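Local coordinates for protein beta-Lactamase/D-Alanine Carboxypeptidase (Pseudomonas syringae pv. tomato, PDB 5EVI) that probably hydrolyses the amide bond of beta-lactam antibiotics to give substituted beta-amino acids, as a class C (AmpC-type) beta-lactamase, at residues Y146-Y154 against M295-A303. Numbering follows the deposited sequence.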
loop_
_atom_site.group_PDB
_atom_site.type_symbol
_atom_site.label_atom_id
_atom_site.label_comp_id
_atom_site.label_asym_id
_atom_site.label_seq_id
_atom_site.Cartn_x
_atom_site.Cartn_y
_atom_site.Cartn_z
ATOM N N TYR D 146 -4.180 -24.498 -0.772
ATOM C CA TYR D 146 -5.606 -24.412 -0.523
ATOM C C TYR D 146 -6.350 -23.910 -1.760
ATOM O O TYR D 146 -5.749 -23.382 -2.698
ATOM C CB TYR D 146 -5.889 -23.530 0.700
ATOM C CG TYR D 146 -5.288 -22.139 0.647
ATOM C CD1 TYR D 146 -5.950 -21.092 0.004
ATOM C CD2 TYR D 146 -4.068 -21.864 1.263
ATOM C CE1 TYR D 146 -5.418 -19.806 -0.022
ATOM C CE2 TYR D 146 -3.527 -20.587 1.228
ATOM C CZ TYR D 146 -4.195 -19.569 0.590
ATOM O OH TYR D 146 -3.634 -18.325 0.579
ATOM N N LEU D 147 -7.661 -24.138 -1.770
ATOM C CA LEU D 147 -8.526 -23.715 -2.863
ATOM C C LEU D 147 -8.636 -22.192 -2.827
ATOM O O LEU D 147 -8.577 -21.631 -1.730
ATOM C CB LEU D 147 -9.926 -24.341 -2.718
ATOM C CG LEU D 147 -10.012 -25.862 -2.844
ATOM C CD1 LEU D 147 -11.399 -26.353 -2.431
ATOM C CD2 LEU D 147 -9.685 -26.280 -4.276
ATOM N N PRO D 148 -8.781 -21.526 -4.005
ATOM C CA PRO D 148 -8.847 -20.056 -4.051
ATOM C C PRO D 148 -9.953 -19.481 -3.177
ATOM O O PRO D 148 -11.071 -20.047 -3.112
ATOM C CB PRO D 148 -9.138 -19.761 -5.520
ATOM C CG PRO D 148 -8.575 -20.923 -6.257
ATOM C CD PRO D 148 -8.825 -22.100 -5.367
ATOM N N GLY D 149 -9.625 -18.399 -2.473
ATOM C CA GLY D 149 -10.583 -17.718 -1.608
ATOM C C GLY D 149 -10.867 -18.361 -0.263
ATOM O O GLY D 149 -11.574 -17.771 0.558
ATOM N N THR D 150 -10.301 -19.543 -0.009
ATOM C CA THR D 150 -10.572 -20.273 1.227
ATOM C C THR D 150 -9.636 -19.853 2.340
ATOM O O THR D 150 -9.975 -19.965 3.512
ATOM C CB THR D 150 -10.480 -21.789 1.008
ATOM O OG1 THR D 150 -9.159 -22.140 0.602
ATOM C CG2 THR D 150 -11.452 -22.225 -0.082
ATOM N N HIS D 151 -8.444 -19.378 1.979
ATOM C CA HIS D 151 -7.495 -18.860 2.962
ATOM C C HIS D 151 -6.814 -17.607 2.420
ATOM O O HIS D 151 -6.957 -17.278 1.232
ATOM C CB HIS D 151 -6.463 -19.925 3.345
ATOM C CG HIS D 151 -7.046 -21.150 3.992
ATOM N ND1 HIS D 151 -7.701 -22.134 3.279
ATOM C CD2 HIS D 151 -7.052 -21.556 5.283
ATOM C CE1 HIS D 151 -8.085 -23.091 4.103
ATOM N NE2 HIS D 151 -7.703 -22.767 5.326
ATOM N N ARG D 152 -6.107 -16.910 3.304
ATOM C CA ARG D 152 -5.426 -15.657 2.978
ATOM C C ARG D 152 -3.984 -15.695 3.493
ATOM O O ARG D 152 -3.755 -15.829 4.701
ATOM C CB ARG D 152 -6.195 -14.483 3.575
ATOM C CG ARG D 152 -5.770 -13.087 3.069
ATOM C CD ARG D 152 -4.649 -12.519 3.915
ATOM N NE ARG D 152 -4.530 -11.061 3.827
ATOM C CZ ARG D 152 -3.657 -10.337 4.533
ATOM N NH1 ARG D 152 -2.825 -10.912 5.403
ATOM N NH2 ARG D 152 -3.625 -9.015 4.373
ATOM N N THR D 153 -3.041 -15.541 2.562
ATOM C CA THR D 153 -1.614 -15.594 2.832
ATOM C C THR D 153 -0.971 -14.393 2.142
ATOM O O THR D 153 -0.779 -14.372 0.934
ATOM C CB THR D 153 -1.043 -16.938 2.343
ATOM O OG1 THR D 153 -1.823 -17.974 2.929
ATOM C CG2 THR D 153 0.405 -17.137 2.741
ATOM N N TYR D 154 -0.687 -13.372 2.933
ATOM C CA TYR D 154 -0.063 -12.137 2.427
ATOM C C TYR D 154 1.257 -12.498 1.736
ATOM O O TYR D 154 2.081 -13.179 2.336
ATOM C CB TYR D 154 0.200 -11.204 3.592
ATOM C CG TYR D 154 0.658 -9.824 3.215
ATOM C CD1 TYR D 154 -0.274 -8.831 2.930
ATOM C CD2 TYR D 154 2.019 -9.487 3.187
ATOM C CE1 TYR D 154 0.118 -7.548 2.609
ATOM C CE2 TYR D 154 2.426 -8.195 2.870
ATOM C CZ TYR D 154 1.468 -7.229 2.576
ATOM O OH TYR D 154 1.848 -5.941 2.255
HETATM N N MSE D 295 -0.735 -11.716 11.328
HETATM C CA MSE D 295 -1.563 -11.741 10.110
HETATM C C MSE D 295 -0.779 -12.050 8.847
HETATM O O MSE D 295 -1.385 -12.327 7.817
HETATM C CB MSE D 295 -2.307 -10.417 9.927
HETATM C CG MSE D 295 -3.271 -10.111 11.069
HETATM SE SE MSE D 295 -4.874 -11.253 11.041
HETATM C CE MSE D 295 -5.557 -10.852 9.243
ATOM N N LEU D 296 0.555 -11.988 8.895
ATOM C CA LEU D 296 1.396 -12.480 7.794
ATOM C C LEU D 296 1.300 -14.004 7.570
ATOM O O LEU D 296 1.647 -14.481 6.497
ATOM C CB LEU D 296 2.867 -12.085 7.996
ATOM C CG LEU D 296 3.200 -10.584 7.952
ATOM C CD1 LEU D 296 4.648 -10.313 8.350
ATOM C CD2 LEU D 296 2.900 -10.015 6.573
ATOM N N ASN D 297 0.834 -14.762 8.558
ATOM C CA ASN D 297 0.645 -16.208 8.392
ATOM C C ASN D 297 -0.725 -16.520 7.807
ATOM O O ASN D 297 -1.611 -15.686 7.827
ATOM C CB ASN D 297 0.809 -16.938 9.722
ATOM C CG ASN D 297 2.212 -16.814 10.301
ATOM O OD1 ASN D 297 2.424 -17.155 11.460
ATOM N ND2 ASN D 297 3.167 -16.315 9.511
ATOM N N THR D 298 -0.894 -17.744 7.319
ATOM C CA THR D 298 -2.097 -18.132 6.582
ATOM C C THR D 298 -3.310 -18.189 7.503
ATOM O O THR D 298 -3.279 -18.875 8.516
ATOM C CB THR D 298 -1.883 -19.472 5.862
ATOM O OG1 THR D 298 -0.812 -19.315 4.920
ATOM C CG2 THR D 298 -3.126 -19.909 5.115
ATOM N N GLN D 299 -4.358 -17.444 7.149
ATOM C CA GLN D 299 -5.610 -17.387 7.914
ATOM C C GLN D 299 -6.720 -17.961 7.062
ATOM O O GLN D 299 -6.615 -17.964 5.840
ATOM C CB GLN D 299 -6.007 -15.939 8.240
ATOM C CG GLN D 299 -5.411 -15.360 9.513
ATOM C CD GLN D 299 -3.991 -14.895 9.331
ATOM O OE1 GLN D 299 -3.107 -15.233 10.124
ATOM N NE2 GLN D 299 -3.753 -14.114 8.276
ATOM N N LYS D 300 -7.785 -18.418 7.717
ATOM C CA LYS D 300 -9.026 -18.750 7.032
ATOM C C LYS D 300 -9.687 -17.461 6.530
ATOM O O LYS D 300 -9.625 -16.421 7.190
ATOM C CB LYS D 300 -9.983 -19.487 7.970
ATOM C CG LYS D 300 -11.312 -19.838 7.321
ATOM C CD LYS D 300 -11.941 -21.095 7.920
ATOM C CE LYS D 300 -13.073 -21.612 7.050
ATOM N NZ LYS D 300 -14.049 -20.545 6.672
ATOM N N ALA D 301 -10.309 -17.546 5.358
ATOM C CA ALA D 301 -11.048 -16.430 4.780
ATOM C C ALA D 301 -12.401 -16.916 4.275
ATOM O O ALA D 301 -12.578 -18.101 3.993
ATOM C CB ALA D 301 -10.261 -15.800 3.639
ATOM N N ASP D 302 -13.342 -15.979 4.168
ATOM C CA ASP D 302 -14.704 -16.249 3.697
ATOM C C ASP D 302 -15.058 -15.268 2.583
ATOM O O ASP D 302 -15.001 -14.054 2.785
ATOM C CB ASP D 302 -15.696 -16.099 4.847
ATOM C CG ASP D 302 -15.382 -17.012 6.017
ATOM O OD1 ASP D 302 -14.986 -18.175 5.792
ATOM O OD2 ASP D 302 -15.540 -16.568 7.168
ATOM N N ALA D 303 -15.431 -15.789 1.419
ATOM C CA ALA D 303 -15.761 -14.947 0.264
ATOM C C ALA D 303 -17.027 -14.122 0.499
ATOM O O ALA D 303 -18.045 -14.653 0.930
ATOM C CB ALA D 303 -15.914 -15.796 -0.990
HETATM O O HOH W 1 -14.269 -18.230 1.148
HETATM O O HOH W 2 -12.363 -21.072 3.824
HETATM O O HOH W 3 -2.210 -13.659 5.689
HETATM O O HOH W 4 2.990 -14.383 4.424
#
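Arg-152 and Gln-299 form an antiparallel hydrogen-bonded pair: Arg-152 N reaches Gln-299 O at 2.8 Å, and Gln-299 N returns a nearly straight bond (169°) to Arg-152 O at 3.0 Å. Beyond the non-hydrogen-bonded pair His-151 and Lys-300, Ala-301 N adds one more bond, to Thr-150 O. A water then takes over, joining Gly-149 O to Ala-303 N. At the other end a second water links Tyr-154 O to Leu-296 O.

Thr-153 OG1 and Thr-298 OG1 are hydrogen-bonded at 2.6 Å; Tyr-146 OH lies 3.0 Å from the same Thr-153 OG1, in a second hydrogen bond, so that OG1 is gripped from both segments. The Tyr-146 ring carries His-151 CB over the centre of one face, while Thr-298 CG2 lies against both residues.

Arg-152, its chain bent at chi2 (-89°), presents the guanidinium edge to a water lying in its plane; this water accepts from NH1 at 2.8 Å and lies close to Met-295 O and Arg-152 O. Arg-152 NH2 makes a salt bridge to Glu-276. Gln-299 NE2 folds back to bond Met-295 O, at the 3-10 segment 295-296 that precedes the strand.

Apolar packing is light: Ala-301 CB faces the 146-154 backbone, and Leu-296 CD2 lies 3.5 Å from Tyr-154 CD2. Tyr-154 OH bonds Ser-68, Lys-71 and Lys-318, a set consistent with the SxxK, YxN and KTG motifs of serine beta-lactamases; the short edge strand 151-152 thus leads from the main antiparallel sheet directly into the probable active site.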